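Local coordinates for protein ATPase BagA (Mycobacterium tuberculosis H37Rv, PDB 6BS3) that hydrolyses ATP as one of the two subunits of the BagAB complex, whose ATPase activity is required for resistance to nitric oxide and elevated glycerol, at residues Lys34-Ala46 with Leu327-Arg340. Numbering follows the deposited sequence.
With MG (magnesium ion), chain D; ADP (adenosine-5'-diphosphate), chain C.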
loop_
_atom_site.group_PDB
_atom_site.type_symbol
_atom_site.label_atom_id
_atom_site.label_comp_id
_atom_site.label_asym_id
_atom_site.label_seq_id
_atom_site.Cartn_x
_atom_site.Cartn_y
_atom_site.Cartn_z
ATOM N N LYS A 34 2.846 -7.082 -6.544
ATOM C CA LYS A 34 1.827 -7.833 -7.304
ATOM C C LYS A 34 1.876 -7.549 -8.806
ATOM O O LYS A 34 1.921 -8.495 -9.594
ATOM C CB LYS A 34 0.402 -7.504 -6.820
ATOM C CG LYS A 34 0.012 -8.035 -5.451
ATOM C CD LYS A 34 -1.445 -7.635 -5.121
ATOM C CE LYS A 34 -1.647 -6.139 -4.967
ATOM N NZ LYS A 34 -0.757 -5.553 -3.926
ATOM N N SER A 35 1.834 -6.254 -9.199
ATOM C CA SER A 35 1.852 -5.831 -10.601
ATOM C C SER A 35 3.103 -6.255 -11.333
ATOM O O SER A 35 2.998 -6.793 -12.427
ATOM C CB SER A 35 1.642 -4.321 -10.733
ATOM O OG SER A 35 0.378 -3.921 -10.225
ATOM N N THR A 36 4.276 -5.991 -10.747
ATOM C CA THR A 36 5.594 -6.366 -11.284
ATOM C C THR A 36 5.713 -7.890 -11.482
ATOM O O THR A 36 6.143 -8.336 -12.545
ATOM C CB THR A 36 6.712 -5.877 -10.333
ATOM O OG1 THR A 36 6.542 -4.492 -10.084
ATOM C CG2 THR A 36 8.095 -6.106 -10.889
ATOM N N ILE A 37 5.382 -8.664 -10.432
ATOM C CA ILE A 37 5.479 -10.127 -10.391
ATOM C C ILE A 37 4.415 -10.806 -11.284
ATOM O O ILE A 37 4.711 -11.837 -11.874
ATOM C CB ILE A 37 5.467 -10.625 -8.921
ATOM C CG1 ILE A 37 6.682 -10.032 -8.162
ATOM C CG2 ILE A 37 5.411 -12.167 -8.819
ATOM C CD1 ILE A 37 6.798 -10.413 -6.739
ATOM N N ALA A 38 3.205 -10.211 -11.417
ATOM C CA ALA A 38 2.154 -10.765 -12.274
ATOM C C ALA A 38 2.634 -10.632 -13.736
ATOM O O ALA A 38 2.549 -11.605 -14.488
ATOM C CB ALA A 38 0.831 -10.047 -12.037
ATOM N N ALA A 39 3.240 -9.482 -14.098
ATOM C CA ALA A 39 3.825 -9.283 -15.435
ATOM C C ALA A 39 5.030 -10.238 -15.678
ATOM O O ALA A 39 5.134 -10.819 -16.760
ATOM C CB ALA A 39 4.266 -7.844 -15.609
ATOM N N ALA A 40 5.912 -10.417 -14.677
ATOM C CA ALA A 40 7.064 -11.333 -14.793
ATOM C C ALA A 40 6.589 -12.800 -14.899
ATOM O O ALA A 40 7.181 -13.569 -15.644
ATOM C CB ALA A 40 8.011 -11.158 -13.607
ATOM N N LEU A 41 5.500 -13.167 -14.168
ATOM C CA LEU A 41 4.893 -14.488 -14.214
ATOM C C LEU A 41 4.302 -14.744 -15.612
ATOM O O LEU A 41 4.519 -15.816 -16.178
ATOM C CB LEU A 41 3.833 -14.677 -13.089
ATOM C CG LEU A 41 3.049 -16.028 -13.108
ATOM C CD1 LEU A 41 3.994 -17.227 -13.089
ATOM C CD2 LEU A 41 2.006 -16.095 -11.994
ATOM N N ALA A 42 3.590 -13.752 -16.166
ATOM C CA ALA A 42 2.976 -13.799 -17.506
ATOM C C ALA A 42 4.042 -14.053 -18.561
ATOM O O ALA A 42 3.832 -14.903 -19.423
ATOM C CB ALA A 42 2.221 -12.498 -17.803
ATOM N N LEU A 43 5.204 -13.352 -18.459
ATOM C CA LEU A 43 6.357 -13.515 -19.358
ATOM C C LEU A 43 6.908 -14.916 -19.267
ATOM O O LEU A 43 7.235 -15.502 -20.296
ATOM C CB LEU A 43 7.487 -12.484 -19.084
ATOM C CG LEU A 43 7.207 -11.013 -19.485
ATOM C CD1 LEU A 43 8.230 -10.057 -18.846
ATOM C CD2 LEU A 43 7.204 -10.834 -21.022
ATOM N N THR A 44 6.991 -15.465 -18.039
ATOM C CA THR A 44 7.524 -16.807 -17.784
ATOM C C THR A 44 6.635 -17.884 -18.423
ATOM O O THR A 44 7.152 -18.796 -19.038
ATOM C CB THR A 44 7.725 -17.057 -16.264
ATOM O OG1 THR A 44 8.476 -15.991 -15.692
ATOM C CG2 THR A 44 8.436 -18.351 -15.989
ATOM N N LEU A 45 5.313 -17.764 -18.270
ATOM C CA LEU A 45 4.352 -18.725 -18.781
ATOM C C LEU A 45 4.157 -18.635 -20.284
ATOM O O LEU A 45 3.754 -19.629 -20.880
ATOM C CB LEU A 45 3.014 -18.614 -18.017
ATOM C CG LEU A 45 3.073 -18.894 -16.485
ATOM C CD1 LEU A 45 1.745 -18.678 -15.859
ATOM C CD2 LEU A 45 3.580 -20.326 -16.181
ATOM N N ALA A 46 4.450 -17.466 -20.904
ATOM C CA ALA A 46 4.332 -17.287 -22.358
ATOM C C ALA A 46 5.519 -17.820 -23.134
ATOM O O ALA A 46 5.360 -18.126 -24.312
ATOM C CB ALA A 46 4.084 -15.832 -22.712
ATOM N N LEU A 327 11.830 -6.669 -15.771
ATOM C CA LEU A 327 10.747 -7.667 -15.850
ATOM C C LEU A 327 11.259 -8.984 -16.424
ATOM O O LEU A 327 10.859 -10.050 -15.948
ATOM C CB LEU A 327 9.533 -7.176 -16.658
ATOM C CG LEU A 327 8.693 -6.081 -16.041
ATOM C CD1 LEU A 327 7.620 -5.616 -17.040
ATOM C CD2 LEU A 327 8.082 -6.531 -14.708
ATOM N N TYR A 328 12.170 -8.896 -17.417
ATOM C CA TYR A 328 12.790 -10.071 -18.021
ATOM C C TYR A 328 13.745 -10.753 -17.046
ATOM O O TYR A 328 13.726 -11.973 -16.992
ATOM C CB TYR A 328 13.425 -9.755 -19.384
ATOM C CG TYR A 328 12.378 -9.575 -20.465
ATOM C CD1 TYR A 328 11.907 -10.664 -21.197
ATOM C CD2 TYR A 328 11.799 -8.333 -20.702
ATOM C CE1 TYR A 328 10.936 -10.506 -22.185
ATOM C CE2 TYR A 328 10.804 -8.166 -21.665
ATOM C CZ TYR A 328 10.393 -9.250 -22.422
ATOM O OH TYR A 328 9.421 -9.070 -23.378
ATOM N N GLU A 329 14.478 -9.989 -16.197
ATOM C CA GLU A 329 15.365 -10.562 -15.154
ATOM C C GLU A 329 14.544 -11.296 -14.095
ATOM O O GLU A 329 14.951 -12.361 -13.643
ATOM C CB GLU A 329 16.221 -9.487 -14.451
ATOM C CG GLU A 329 17.192 -8.763 -15.364
ATOM C CD GLU A 329 17.849 -7.518 -14.788
ATOM O OE1 GLU A 329 17.661 -7.224 -13.584
ATOM O OE2 GLU A 329 18.565 -6.834 -15.554
ATOM N N LEU A 330 13.390 -10.735 -13.704
ATOM C CA LEU A 330 12.516 -11.382 -12.717
ATOM C C LEU A 330 11.848 -12.633 -13.299
ATOM O O LEU A 330 11.727 -13.627 -12.590
ATOM C CB LEU A 330 11.486 -10.410 -12.124
ATOM C CG LEU A 330 12.036 -9.222 -11.319
ATOM C CD1 LEU A 330 10.910 -8.266 -10.971
ATOM C CD2 LEU A 330 12.742 -9.678 -10.019
ATOM N N SER A 331 11.485 -12.601 -14.602
ATOM C CA SER A 331 10.901 -13.740 -15.333
ATOM C C SER A 331 11.936 -14.885 -15.387
ATOM O O SER A 331 11.611 -16.034 -15.072
ATOM C CB SER A 331 10.505 -13.314 -16.747
ATOM O OG SER A 331 10.028 -14.415 -17.502
ATOM N N GLU A 332 13.197 -14.538 -15.736
ATOM C CA GLU A 332 14.334 -15.448 -15.758
ATOM C C GLU A 332 14.564 -16.050 -14.341
ATOM O O GLU A 332 14.736 -17.257 -14.233
ATOM C CB GLU A 332 15.591 -14.735 -16.294
ATOM C CG GLU A 332 16.806 -15.641 -16.403
ATOM C CD GLU A 332 16.784 -16.632 -17.553
ATOM O OE1 GLU A 332 16.169 -17.712 -17.398
ATOM O OE2 GLU A 332 17.390 -16.331 -18.608
ATOM N N SER A 333 14.484 -15.227 -13.270
ATOM C CA SER A 333 14.615 -15.714 -11.886
ATOM C C SER A 333 13.505 -16.734 -11.552
ATOM O O SER A 333 13.804 -17.781 -10.997
ATOM C CB SER A 333 14.612 -14.554 -10.898
ATOM O OG SER A 333 14.517 -15.048 -9.571
ATOM N N LEU A 334 12.246 -16.454 -11.945
ATOM C CA LEU A 334 11.117 -17.381 -11.797
ATOM C C LEU A 334 11.342 -18.679 -12.571
ATOM O O LEU A 334 11.108 -19.746 -12.009
ATOM C CB LEU A 334 9.801 -16.743 -12.247
ATOM C CG LEU A 334 9.230 -15.657 -11.319
ATOM C CD1 LEU A 334 8.029 -15.002 -11.958
ATOM C CD2 LEU A 334 8.886 -16.226 -9.896
ATOM N N ALA A 335 11.814 -18.593 -13.851
ATOM C CA ALA A 335 12.080 -19.763 -14.706
ATOM C C ALA A 335 13.124 -20.720 -14.073
ATOM O O ALA A 335 12.914 -21.930 -14.063
ATOM C CB ALA A 335 12.532 -19.318 -16.102
ATOM N N GLN A 336 14.203 -20.168 -13.498
ATOM C CA GLN A 336 15.288 -20.918 -12.838
ATOM C C GLN A 336 14.839 -21.692 -11.585
ATOM O O GLN A 336 15.497 -22.655 -11.161
ATOM C CB GLN A 336 16.444 -19.965 -12.497
ATOM C CG GLN A 336 17.114 -19.385 -13.753
ATOM C CD GLN A 336 18.193 -18.366 -13.463
ATOM O OE1 GLN A 336 18.385 -17.906 -12.331
ATOM N NE2 GLN A 336 18.921 -17.981 -14.496
ATOM N N GLN A 337 13.712 -21.268 -11.009
ATOM C CA GLN A 337 13.099 -21.855 -9.824
ATOM C C GLN A 337 12.061 -22.915 -10.199
ATOM O O GLN A 337 11.456 -23.513 -9.316
ATOM C CB GLN A 337 12.496 -20.745 -8.932
ATOM C CG GLN A 337 13.552 -19.909 -8.224
ATOM C CD GLN A 337 12.940 -18.743 -7.504
ATOM O OE1 GLN A 337 12.497 -18.865 -6.378
ATOM N NE2 GLN A 337 12.890 -17.579 -8.137
ATOM N N GLY A 338 11.899 -23.164 -11.498
ATOM C CA GLY A 338 10.974 -24.161 -12.029
ATOM C C GLY A 338 9.612 -23.660 -12.460
ATOM O O GLY A 338 8.741 -24.468 -12.781
ATOM N N VAL A 339 9.400 -22.330 -12.498
ATOM C CA VAL A 339 8.111 -21.803 -12.937
ATOM C C VAL A 339 7.988 -22.045 -14.449
ATOM O O VAL A 339 8.881 -21.650 -15.208
ATOM C CB VAL A 339 7.867 -20.331 -12.525
ATOM C CG1 VAL A 339 6.513 -19.845 -13.020
ATOM C CG2 VAL A 339 7.991 -20.153 -11.011
ATOM N N ARG A 340 6.927 -22.777 -14.860
ATOM C CA ARG A 340 6.651 -23.143 -16.262
ATOM C C ARG A 340 5.167 -23.494 -16.427
ATOM O O ARG A 340 4.487 -23.638 -15.404
ATOM C CB ARG A 340 7.550 -24.329 -16.712
ATOM C CG ARG A 340 7.492 -25.569 -15.786
ATOM C CD ARG A 340 8.338 -26.743 -16.260
ATOM N NE ARG A 340 8.315 -26.877 -17.720
ATOM C CZ ARG A 340 7.392 -27.545 -18.401
ATOM N NH1 ARG A 340 7.453 -27.608 -19.724
ATOM N NH2 ARG A 340 6.416 -28.178 -17.763
HETATM MG MG MG D . -0.249 -2.672 -8.418
HETATM P PB ADP C . 1.908 -3.738 -5.857
HETATM O O1B ADP C . 1.182 -3.905 -7.209
HETATM O O2B ADP C . 1.444 -2.423 -5.187
HETATM O O3B ADP C . 1.770 -4.918 -4.933
HETATM P PA ADP C . 4.317 -2.981 -7.420
HETATM O O1A ADP C . 3.690 -1.699 -7.994
HETATM O O2A ADP C . 4.463 -4.031 -8.454
HETATM O O3A ADP C . 3.445 -3.502 -6.194
HETATM O "O5'" ADP C . 5.644 -2.675 -6.605
HETATM C "C5'" ADP C . 5.829 -1.644 -5.608
HETATM C "C4'" ADP C . 7.112 -0.913 -5.933
HETATM O "O4'" ADP C . 8.228 -1.814 -5.773
HETATM C "C3'" ADP C . 7.231 -0.350 -7.351
HETATM O "O3'" ADP C . 7.911 0.896 -7.316
HETATM C "C2'" ADP C . 8.036 -1.430 -8.086
HETATM O "O2'" ADP C . 8.737 -0.954 -9.231
HETATM C "C1'" ADP C . 8.970 -1.908 -6.976
HETATM N N9 ADP C . 9.452 -3.282 -7.113
HETATM C C8 ADP C . 8.698 -4.422 -7.234
HETATM N N7 ADP C . 9.401 -5.529 -7.262
HETATM C C5 ADP C . 10.713 -5.088 -7.159
HETATM C C6 ADP C . 11.948 -5.772 -7.098
HETATM N N6 ADP C . 12.070 -7.098 -7.184
HETATM N N1 ADP C . 13.072 -5.033 -6.942
HETATM C C2 ADP C . 12.964 -3.701 -6.867
HETATM N N3 ADP C . 11.862 -2.947 -6.935
HETATM C C4 ADP C . 10.759 -3.705 -7.068
HETATM O O HOH W 1 -1.607 -1.597 -9.625
HETATM O O HOH W 2 -1.623 -4.072 -8.274
HETATM O O HOH W 3 -0.838 -1.805 -6.280
HETATM O O HOH W 4 1.278 -1.426 -9.127
#
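Leu-43, Thr-44 and Leu-327 carry the packing of the P-loop helix 34-46 of this ArsA-family ATPase against the C-terminal helix, the two short segments crossing at -62° with their axes 8.1 Å apart. At the crossing the methyl of Ala-40 is a knob in the hole formed by Leu-327, Leu-330, Ser-331 and Leu-334, which lets the helices come close. Leu-43 forks over the start of segment 327-340: CD1 sits above the centre of the Tyr-328 ring, 4.1 Å from its centroid in a CH-pi contact, and also meets CB of Leu-327, while CD2 lies near the phenol end, whose OH is hydrogen-bonded to the backbone O of Thr-81. Leu-327 in turn lays CD2 against the Thr-36 backbone, 3.4 Å from its O, and on Thr-36 CG2, which also touches Leu-330 CD1 at 3.5 Å. Thr-36 thereby joins the interface to the nucleotide: its N and OG1 both hydrogen-bond to ADP O2A, and Leu-330 CD2 lies 3.9 Å from ADP N6. Beside it, in the Walker A motif, Lys-34 makes hydrogen bonds to the beta-phosphate through N and NZ and Ser-35 OG binds the magnesium ion, so the same helix holds the phosphates at its N-terminal end and packs on segment 327-340 further along. Beyond the helix, a Schellman motif at Gly-338 turns the chain so that Val-339 CG1 reaches Leu-41 CD1, beside Trp-14. Thr-44 divides its two branches: CG2, anti to the backbone N, faces Val-339, whereas OG1 donates to Ala-40 O (2.7 Å) from the opposite face of the carbonyl plane to Thr-44 N, and lies 2.9 Å from Ser-331 OG.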